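Medium/long-chain acyl-CoA thioesterase YigI (Shewanella oneidensis, PDB 3E8P) probably hydrolyses medium- and long-chain fatty acyl-CoA thioesters to the free fatty acid and CoA. Local coordinates at residues S12-A24 against V90-Q102. Sequence-based numbering, arbitrary orientation.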
loop_
_atom_site.group_PDB
_atom_site.type_symbol
_atom_site.label_atom_id
_atom_site.label_comp_id
_atom_site.label_asym_id
_atom_site.label_seq_id
_atom_site.Cartn_x
_atom_site.Cartn_y
_atom_site.Cartn_z
ATOM N N SER A 12 -28.686 7.307 -16.197
ATOM C CA SER A 12 -29.093 6.738 -14.878
ATOM C C SER A 12 -30.602 6.801 -14.695
ATOM O O SER A 12 -31.206 7.863 -14.856
ATOM C CB SER A 12 -28.424 7.510 -13.740
ATOM O OG SER A 12 -28.877 8.852 -13.711
ATOM N N ASN A 13 -31.208 5.665 -14.355
ATOM C CA ASN A 13 -32.650 5.602 -14.136
ATOM C C ASN A 13 -33.016 6.419 -12.896
ATOM O O ASN A 13 -32.136 6.889 -12.174
ATOM C CB ASN A 13 -33.102 4.152 -13.958
ATOM C CG ASN A 13 -32.431 3.468 -12.783
ATOM O OD1 ASN A 13 -31.525 2.652 -12.959
ATOM N ND2 ASN A 13 -32.873 3.800 -11.574
ATOM N N PRO A 14 -34.321 6.592 -12.625
ATOM C CA PRO A 14 -34.750 7.369 -11.456
ATOM C C PRO A 14 -34.255 6.896 -10.085
ATOM O O PRO A 14 -33.844 7.714 -9.262
ATOM C CB PRO A 14 -36.275 7.352 -11.573
ATOM C CG PRO A 14 -36.550 6.072 -12.293
ATOM C CD PRO A 14 -35.486 6.069 -13.359
ATOM N N ILE A 15 -34.289 5.591 -9.836
ATOM C CA ILE A 15 -33.839 5.062 -8.547
ATOM C C ILE A 15 -32.373 5.409 -8.272
ATOM O O ILE A 15 -32.039 5.966 -7.223
ATOM C CB ILE A 15 -34.007 3.522 -8.471
ATOM C CG1 ILE A 15 -35.480 3.143 -8.645
ATOM C CG2 ILE A 15 -33.500 3.004 -7.136
ATOM C CD1 ILE A 15 -35.954 3.172 -10.085
ATOM N N GLN A 16 -31.509 5.081 -9.225
ATOM C CA GLN A 16 -30.083 5.346 -9.105
ATOM C C GLN A 16 -29.801 6.814 -8.786
ATOM O O GLN A 16 -29.086 7.124 -7.834
ATOM C CB GLN A 16 -29.370 4.955 -10.402
ATOM C CG GLN A 16 -29.529 3.496 -10.777
ATOM C CD GLN A 16 -28.858 3.163 -12.088
ATOM O OE1 GLN A 16 -29.057 3.854 -13.083
ATOM N NE2 GLN A 16 -28.067 2.097 -12.102
ATOM N N ALA A 17 -30.373 7.708 -9.587
ATOM C CA ALA A 17 -30.179 9.142 -9.412
ATOM C C ALA A 17 -30.758 9.640 -8.100
ATOM O O ALA A 17 -30.293 10.637 -7.550
ATOM C CB ALA A 17 -30.810 9.897 -10.576
ATOM N N GLU A 18 -31.772 8.949 -7.598
ATOM C CA GLU A 18 -32.398 9.355 -6.351
ATOM C C GLU A 18 -31.498 9.037 -5.158
ATOM O O GLU A 18 -31.275 9.894 -4.303
ATOM C CB GLU A 18 -33.758 8.664 -6.189
ATOM C CG GLU A 18 -34.908 9.619 -5.885
ATOM C CD GLU A 18 -34.728 10.367 -4.571
ATOM O OE1 GLU A 18 -34.745 9.714 -3.503
ATOM O OE2 GLU A 18 -34.568 11.609 -4.606
ATOM N N VAL A 19 -30.974 7.813 -5.105
ATOM C CA VAL A 19 -30.104 7.418 -4.001
ATOM C C VAL A 19 -28.817 8.233 -4.019
ATOM O O VAL A 19 -28.290 8.593 -2.968
ATOM C CB VAL A 19 -29.755 5.906 -4.044
ATOM C CG1 VAL A 19 -31.031 5.081 -4.019
ATOM C CG2 VAL A 19 -28.930 5.582 -5.274
ATOM N N LEU A 20 -28.326 8.533 -5.217
ATOM C CA LEU A 20 -27.108 9.319 -5.368
ATOM C C LEU A 20 -27.307 10.718 -4.812
ATOM O O LEU A 20 -26.469 11.216 -4.062
ATOM C CB LEU A 20 -26.699 9.403 -6.841
ATOM C CG LEU A 20 -26.217 8.109 -7.501
ATOM C CD1 LEU A 20 -26.199 8.289 -9.007
ATOM C CD2 LEU A 20 -24.836 7.738 -6.978
ATOM N N LYS A 21 -28.419 11.352 -5.172
ATOM C CA LYS A 21 -28.697 12.697 -4.688
ATOM C C LYS A 21 -28.816 12.678 -3.167
ATOM O O LYS A 21 -28.386 13.609 -2.485
ATOM C CB LYS A 21 -29.990 13.240 -5.308
ATOM C CG LYS A 21 -30.252 14.713 -4.987
ATOM C CD LYS A 21 -31.538 15.237 -5.629
ATOM C CE LYS A 21 -31.430 15.336 -7.147
ATOM N NZ LYS A 21 -32.650 15.959 -7.749
ATOM N N ARG A 22 -29.401 11.606 -2.643
ATOM C CA ARG A 22 -29.567 11.449 -1.202
ATOM C C ARG A 22 -28.193 11.275 -0.548
ATOM O O ARG A 22 -27.889 11.917 0.456
ATOM C CB ARG A 22 -30.450 10.228 -0.910
ATOM C CG ARG A 22 -30.516 9.815 0.559
ATOM C CD ARG A 22 -31.389 10.748 1.390
ATOM N NE ARG A 22 -31.089 10.652 2.821
ATOM C CZ ARG A 22 -31.212 9.545 3.550
ATOM N NH1 ARG A 22 -31.639 8.418 2.994
ATOM N NH2 ARG A 22 -30.888 9.561 4.837
ATOM N N VAL A 23 -27.365 10.411 -1.128
ATOM C CA VAL A 23 -26.032 10.161 -0.598
ATOM C C VAL A 23 -25.162 11.414 -0.637
ATOM O O VAL A 23 -24.412 11.683 0.299
ATOM C CB VAL A 23 -25.320 9.040 -1.379
ATOM C CG1 VAL A 23 -23.914 8.846 -0.838
ATOM C CG2 VAL A 23 -26.105 7.749 -1.265
ATOM N N ALA A 24 -25.265 12.178 -1.722
ATOM C CA ALA A 24 -24.488 13.406 -1.872
ATOM C C ALA A 24 -24.844 14.398 -0.767
ATOM O O ALA A 24 -23.973 15.085 -0.233
ATOM C CB ALA A 24 -24.750 14.031 -3.243
ATOM N N VAL A 90 -23.854 1.297 -7.675
ATOM C CA VAL A 90 -25.176 1.739 -8.104
ATOM C C VAL A 90 -25.399 1.563 -9.612
ATOM O O VAL A 90 -26.495 1.217 -10.051
ATOM C CB VAL A 90 -25.405 3.226 -7.757
ATOM C CG1 VAL A 90 -26.688 3.717 -8.400
ATOM C CG2 VAL A 90 -25.476 3.409 -6.255
ATOM N N ALA A 91 -24.360 1.800 -10.400
ATOM C CA ALA A 91 -24.469 1.687 -11.846
ATOM C C ALA A 91 -24.307 0.268 -12.379
ATOM O O ALA A 91 -24.497 0.033 -13.567
ATOM C CB ALA A 91 -23.447 2.609 -12.516
ATOM N N SER A 92 -23.967 -0.678 -11.510
ATOM C CA SER A 92 -23.766 -2.054 -11.951
ATOM C C SER A 92 -25.040 -2.880 -12.126
ATOM O O SER A 92 -24.994 -3.976 -12.687
ATOM C CB SER A 92 -22.827 -2.785 -10.985
ATOM O OG SER A 92 -23.420 -2.941 -9.709
ATOM N N ARG A 93 -26.172 -2.368 -11.654
ATOM C CA ARG A 93 -27.426 -3.112 -11.763
ATOM C C ARG A 93 -28.653 -2.236 -11.999
ATOM O O ARG A 93 -28.621 -1.027 -11.769
ATOM C CB ARG A 93 -27.642 -3.949 -10.496
ATOM C CG ARG A 93 -26.722 -5.150 -10.367
ATOM C CD ARG A 93 -26.749 -5.723 -8.961
ATOM N NE ARG A 93 -28.104 -6.018 -8.511
ATOM C CZ ARG A 93 -28.888 -6.943 -9.053
ATOM N NH1 ARG A 93 -28.450 -7.673 -10.072
ATOM N NH2 ARG A 93 -30.114 -7.133 -8.578
ATOM N N ASP A 94 -29.734 -2.864 -12.460
ATOM C CA ASP A 94 -30.993 -2.168 -12.719
ATOM C C ASP A 94 -32.068 -2.618 -11.729
ATOM O O ASP A 94 -33.023 -1.888 -11.456
ATOM C CB ASP A 94 -31.479 -2.443 -14.145
ATOM C CG ASP A 94 -30.591 -1.809 -15.200
ATOM O OD1 ASP A 94 -30.431 -0.569 -15.176
ATOM O OD2 ASP A 94 -30.061 -2.550 -16.054
ATOM N N ASP A 95 -31.901 -3.822 -11.189
ATOM C CA ASP A 95 -32.848 -4.384 -10.236
ATOM C C ASP A 95 -32.740 -3.731 -8.862
ATOM O O ASP A 95 -33.400 -4.162 -7.918
ATOM C CB ASP A 95 -32.617 -5.892 -10.084
ATOM C CG ASP A 95 -32.488 -6.603 -11.417
ATOM O OD1 ASP A 95 -31.482 -6.367 -12.120
ATOM O OD2 ASP A 95 -33.391 -7.398 -11.760
ATOM N N TRP A 96 -31.907 -2.701 -8.746
ATOM C CA TRP A 96 -31.726 -2.010 -7.471
ATOM C C TRP A 96 -33.017 -1.393 -6.938
ATOM O O TRP A 96 -33.649 -0.583 -7.615
ATOM C CB TRP A 96 -30.689 -0.888 -7.596
ATOM C CG TRP A 96 -29.259 -1.332 -7.724
ATOM C CD1 TRP A 96 -28.348 -0.883 -8.632
ATOM C CD2 TRP A 96 -28.561 -2.268 -6.888
ATOM N NE1 TRP A 96 -27.127 -1.476 -8.418
ATOM C CE2 TRP A 96 -27.230 -2.330 -7.353
ATOM C CE3 TRP A 96 -28.931 -3.057 -5.792
ATOM C CZ2 TRP A 96 -26.265 -3.154 -6.757
ATOM C CZ3 TRP A 96 -27.971 -3.877 -5.200
ATOM C CH2 TRP A 96 -26.655 -3.917 -5.685
ATOM N N THR A 97 -33.406 -1.776 -5.726
ATOM C CA THR A 97 -34.593 -1.202 -5.106
ATOM C C THR A 97 -34.040 -0.180 -4.118
ATOM O O THR A 97 -32.933 -0.348 -3.604
ATOM C CB THR A 97 -35.425 -2.259 -4.344
ATOM O OG1 THR A 97 -34.818 -2.530 -3.075
ATOM C CG2 THR A 97 -35.502 -3.551 -5.145
ATOM N N ILE A 98 -34.797 0.875 -3.850
ATOM C CA ILE A 98 -34.339 1.922 -2.947
ATOM C C ILE A 98 -33.638 1.441 -1.676
ATOM O O ILE A 98 -32.485 1.796 -1.435
ATOM C CB ILE A 98 -35.492 2.849 -2.535
ATOM C CG1 ILE A 98 -36.205 3.383 -3.782
ATOM C CG2 ILE A 98 -34.948 4.004 -1.704
ATOM C CD1 ILE A 98 -37.137 2.374 -4.452
ATOM N N GLU A 99 -34.321 0.644 -0.862
ATOM C CA GLU A 99 -33.723 0.161 0.384
ATOM C C GLU A 99 -32.606 -0.849 0.146
ATOM O O GLU A 99 -31.716 -1.011 0.983
ATOM C CB GLU A 99 -34.793 -0.456 1.293
ATOM C CG GLU A 99 -35.431 -1.732 0.763
ATOM C CD GLU A 99 -36.507 -2.267 1.694
ATOM O OE1 GLU A 99 -37.474 -1.520 1.968
ATOM O OE2 GLU A 99 -36.386 -3.427 2.149
ATOM N N GLU A 100 -32.665 -1.526 -0.995
ATOM C CA GLU A 100 -31.663 -2.518 -1.359
ATOM C C GLU A 100 -30.309 -1.812 -1.498
ATOM O O GLU A 100 -29.259 -2.396 -1.241
ATOM C CB GLU A 100 -32.071 -3.192 -2.673
ATOM C CG GLU A 100 -31.243 -4.396 -3.090
ATOM C CD GLU A 100 -31.779 -5.049 -4.361
ATOM O OE1 GLU A 100 -31.986 -4.327 -5.363
ATOM O OE2 GLU A 100 -31.992 -6.284 -4.364
ATOM N N LEU A 101 -30.346 -0.545 -1.895
ATOM C CA LEU A 101 -29.131 0.242 -2.042
ATOM C C LEU A 101 -28.824 0.982 -0.748
ATOM O O LEU A 101 -27.673 1.308 -0.472
ATOM C CB LEU A 101 -29.265 1.242 -3.197
ATOM C CG LEU A 101 -28.990 0.688 -4.598
ATOM C CD1 LEU A 101 -29.265 1.756 -5.641
ATOM C CD2 LEU A 101 -27.546 0.223 -4.688
ATOM N N GLN A 102 -29.855 1.246 0.046
ATOM C CA GLN A 102 -29.661 1.938 1.313
ATOM C C GLN A 102 -29.013 0.988 2.313
ATOM O O GLN A 102 -28.280 1.416 3.206
ATOM C CB GLN A 102 -30.996 2.467 1.851
ATOM C CG GLN A 102 -31.556 3.630 1.040
ATOM C CD GLN A 102 -32.785 4.255 1.672
ATOM O OE1 GLN A 102 -33.827 3.607 1.809
ATOM N NE2 GLN A 102 -32.669 5.521 2.066
#
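Where V19 meets L101, the short segments of helix 14-24 and helix 98-102 run in broadly the same direction, their axes 42° apart and 10.3 Å at closest approach. V19 CG2 does double duty, lying 3.9 Å from L101 CD1, with the two side chains crossing nearly at right angles, and meeting V90 CG2 tip to tip. One turn earlier, I15 CG2, anti to its own backbone N, is turned onto the backbone, 3.6 Å from W96 O. Q16 supplies the polar link. Its CB packs 3.6 Å from V90 CG1, and the chain, extended beyond CG (chi2 178°), slides past V90 until NE2 donates to V90 O at 2.7 Å, a bent bond (136° at the hydrogen) arriving tilted from the carbonyl plane. Q16 OE1 turns back to accept from N13 N at 3.1 Å, so one amide joins both segments. A leucine at Q16 would probably leave V90 O and N13 N without these partners. The contact thus illustrates how a hot-dog fold can tie an N-terminal helix to the link leaving its long helix 70-90: aliphatic groups pack across the interface, while one buried amide satisfies a carbonyl at that helix's C-terminal end.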